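Local coordinates for protein lipase (PDB 6A0W) that probably hydrolyses the ester bonds of triacylglycerols, as a class 3 lipase of the alpha/beta-hydrolase fold, at residues A[196-201]-A[220-225]. Residues are numbered along the deposited sequence; the frame is centred on the assembly and turned at random.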
loop_
_atom_site.group_PDB
_atom_site.type_symbol
_atom_site.label_atom_id
_atom_site.label_comp_id
_atom_site.label_asym_id
_atom_site.label_seq_id
_atom_site.Cartn_x
_atom_site.Cartn_y
_atom_site.Cartn_z
ATOM N N ASN A 196 16.461 -7.826 -2.111
ATOM C CA ASN A 196 16.715 -6.429 -1.765
ATOM C C ASN A 196 15.593 -5.477 -2.145
ATOM O O ASN A 196 15.759 -4.266 -2.018
ATOM C CB ASN A 196 18.070 -5.928 -2.291
ATOM C CG ASN A 196 18.149 -5.922 -3.810
ATOM O OD1 ASN A 196 17.297 -6.505 -4.490
ATOM N ND2 ASN A 196 19.264 -5.391 -4.342
ATOM N N LEU A 197 14.431 -6.030 -2.501
ATOM C CA LEU A 197 13.270 -5.232 -2.817
ATOM C C LEU A 197 12.056 -5.817 -2.105
ATOM O O LEU A 197 11.808 -7.020 -2.185
ATOM C CB LEU A 197 13.011 -5.241 -4.323
ATOM C CG LEU A 197 11.737 -4.612 -4.843
ATOM C CD1 LEU A 197 11.760 -3.117 -4.539
ATOM C CD2 LEU A 197 11.609 -4.825 -6.336
ATOM N N SER A 198 11.209 -4.929 -1.598
ATOM C CA SER A 198 10.053 -5.321 -0.787
ATOM C C SER A 198 8.983 -4.241 -0.960
ATOM O O SER A 198 9.312 -3.070 -1.092
ATOM C CB SER A 198 10.489 -5.370 0.723
ATOM O OG SER A 198 10.762 -6.700 1.040
ATOM N N ILE A 199 7.720 -4.625 -0.818
ATOM C CA ILE A 199 6.592 -3.745 -0.987
ATOM C C ILE A 199 5.736 -3.832 0.287
ATOM O O ILE A 199 5.368 -4.926 0.730
ATOM C CB ILE A 199 5.712 -4.175 -2.160
ATOM C CG1 ILE A 199 6.534 -4.278 -3.481
ATOM C CG2 ILE A 199 4.623 -3.140 -2.386
ATOM C CD1 ILE A 199 5.827 -5.056 -4.587
ATOM N N TYR A 200 5.437 -2.683 0.870
ATOM C CA TYR A 200 4.559 -2.624 2.043
ATOM C C TYR A 200 3.451 -1.649 1.813
ATOM O O TYR A 200 3.693 -0.474 1.479
ATOM C CB TYR A 200 5.334 -2.157 3.285
ATOM C CG TYR A 200 6.316 -3.187 3.808
ATOM C CD1 TYR A 200 7.594 -3.278 3.262
ATOM C CD2 TYR A 200 6.027 -3.954 4.951
ATOM C CE1 TYR A 200 8.483 -4.248 3.682
ATOM C CE2 TYR A 200 6.951 -4.871 5.435
ATOM C CZ TYR A 200 8.182 -4.995 4.820
ATOM O OH TYR A 200 9.142 -5.859 5.270
ATOM N N THR A 201 2.253 -2.083 2.173
ATOM C CA THR A 201 1.092 -1.232 2.035
ATOM C C THR A 201 0.163 -1.284 3.282
ATOM O O THR A 201 0.123 -2.298 4.008
ATOM C CB THR A 201 0.255 -1.602 0.784
ATOM O OG1 THR A 201 -0.303 -2.907 0.915
ATOM C CG2 THR A 201 1.075 -1.514 -0.510
ATOM N N GLY A 220 8.181 -13.521 -6.384
ATOM C CA GLY A 220 8.875 -13.658 -5.068
ATOM C C GLY A 220 9.222 -12.339 -4.390
ATOM O O GLY A 220 9.785 -12.339 -3.290
ATOM N N ILE A 221 8.868 -11.198 -4.993
ATOM C CA ILE A 221 9.025 -9.918 -4.275
ATOM C C ILE A 221 8.028 -9.871 -3.095
ATOM O O ILE A 221 6.814 -9.941 -3.315
ATOM C CB ILE A 221 8.723 -8.691 -5.165
ATOM C CG1 ILE A 221 9.686 -8.661 -6.367
ATOM C CG2 ILE A 221 8.872 -7.377 -4.358
ATOM C CD1 ILE A 221 11.162 -8.573 -6.032
ATOM N N PRO A 222 8.524 -9.717 -1.863
ATOM C CA PRO A 222 7.609 -9.696 -0.716
ATOM C C PRO A 222 6.642 -8.515 -0.805
ATOM O O PRO A 222 7.047 -7.401 -1.084
ATOM C CB PRO A 222 8.570 -9.526 0.474
ATOM C CG PRO A 222 9.837 -10.173 -0.006
ATOM C CD PRO A 222 9.929 -9.629 -1.410
ATOM N N PHE A 223 5.359 -8.821 -0.835
ATOM C CA PHE A 223 4.318 -7.825 -0.882
ATOM C C PHE A 223 3.456 -7.955 0.380
ATOM O O PHE A 223 2.694 -8.903 0.518
ATOM C CB PHE A 223 3.478 -8.089 -2.130
ATOM C CG PHE A 223 2.264 -7.202 -2.281
ATOM C CD1 PHE A 223 2.275 -5.898 -1.834
ATOM C CD2 PHE A 223 1.130 -7.666 -2.911
ATOM C CE1 PHE A 223 1.169 -5.102 -1.993
ATOM C CE2 PHE A 223 -0.027 -6.909 -2.962
ATOM C CZ PHE A 223 0.029 -5.594 -2.589
ATOM N N HIS A 224 3.514 -6.948 1.243
ATOM C CA HIS A 224 2.820 -6.993 2.526
ATOM C C HIS A 224 1.591 -6.106 2.466
ATOM O O HIS A 224 1.688 -4.935 2.093
ATOM C CB HIS A 224 3.748 -6.466 3.619
ATOM C CG HIS A 224 5.002 -7.242 3.769
ATOM N ND1 HIS A 224 5.130 -8.265 4.687
ATOM C CD2 HIS A 224 6.219 -7.089 3.192
ATOM C CE1 HIS A 224 6.358 -8.748 4.613
ATOM N NE2 HIS A 224 7.044 -8.033 3.739
ATOM N N ARG A 225 0.418 -6.690 2.712
ATOM C CA ARG A 225 -0.813 -5.915 2.767
ATOM C C ARG A 225 -1.338 -5.862 4.210
ATOM O O ARG A 225 -2.039 -6.774 4.656
ATOM C CB ARG A 225 -1.880 -6.512 1.868
ATOM C CG ARG A 225 -1.493 -6.562 0.397
ATOM C CD ARG A 225 -2.656 -6.954 -0.479
ATOM N NE ARG A 225 -3.201 -8.249 -0.136
ATOM C CZ ARG A 225 -4.284 -8.455 0.607
ATOM N NH1 ARG A 225 -4.976 -7.423 1.090
ATOM N NH2 ARG A 225 -4.732 -9.707 0.770
HETATM O O HOH W 1 9.657 -8.598 3.399
#
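I199 and H224 are central to the backbone bonds joining two adjacent parallel strands: I199 N donates to P222 O, just ahead of the second strand, H224 N to I199 O, and T201 N to H224 O, all at 2.8 to 2.9 Å. F223 CA also makes a CA-H...O contact with I199 O, giving that oxygen a second, weaker partner. The aromatic pair lies on one face of the sheet. Y200 and H224 point the same way and form an offset stack, ring centroids 4.0 Å apart and planes at 9°, with H224 CD2 over the rim of the Y200 ring, 3.2 Å from Y200 CE2. Both have CG beside the backbone N (chi1 -71° and -60°), which leans the two rings in the same direction. Y47 meets the Y200 ring, while a water in the imidazole plane joins H224 NE2 to S198 OG. The pairing closes a beta-alpha-beta crossover, strand 197-202, helix 210-218, strand 223-228, within the central sheet of the alpha/beta-hydrolase fold. Strand 165-171, which leads into the probable nucleophile elbow, flanks 197-202 on its other side. On the opposite face the contact is largely apolar: I199 CG2 meets F223 CD1 obliquely at 3.7 Å, and T201 CG2 reaches that ring's edge in plane. The I199 and I221 side chains cross at about a right angle, I199 CD1 against I221 CG2, and L197 CD2 lies 3.8 Å from I221 CD1. L179 of helix 173-188 packs against both I199 and F223.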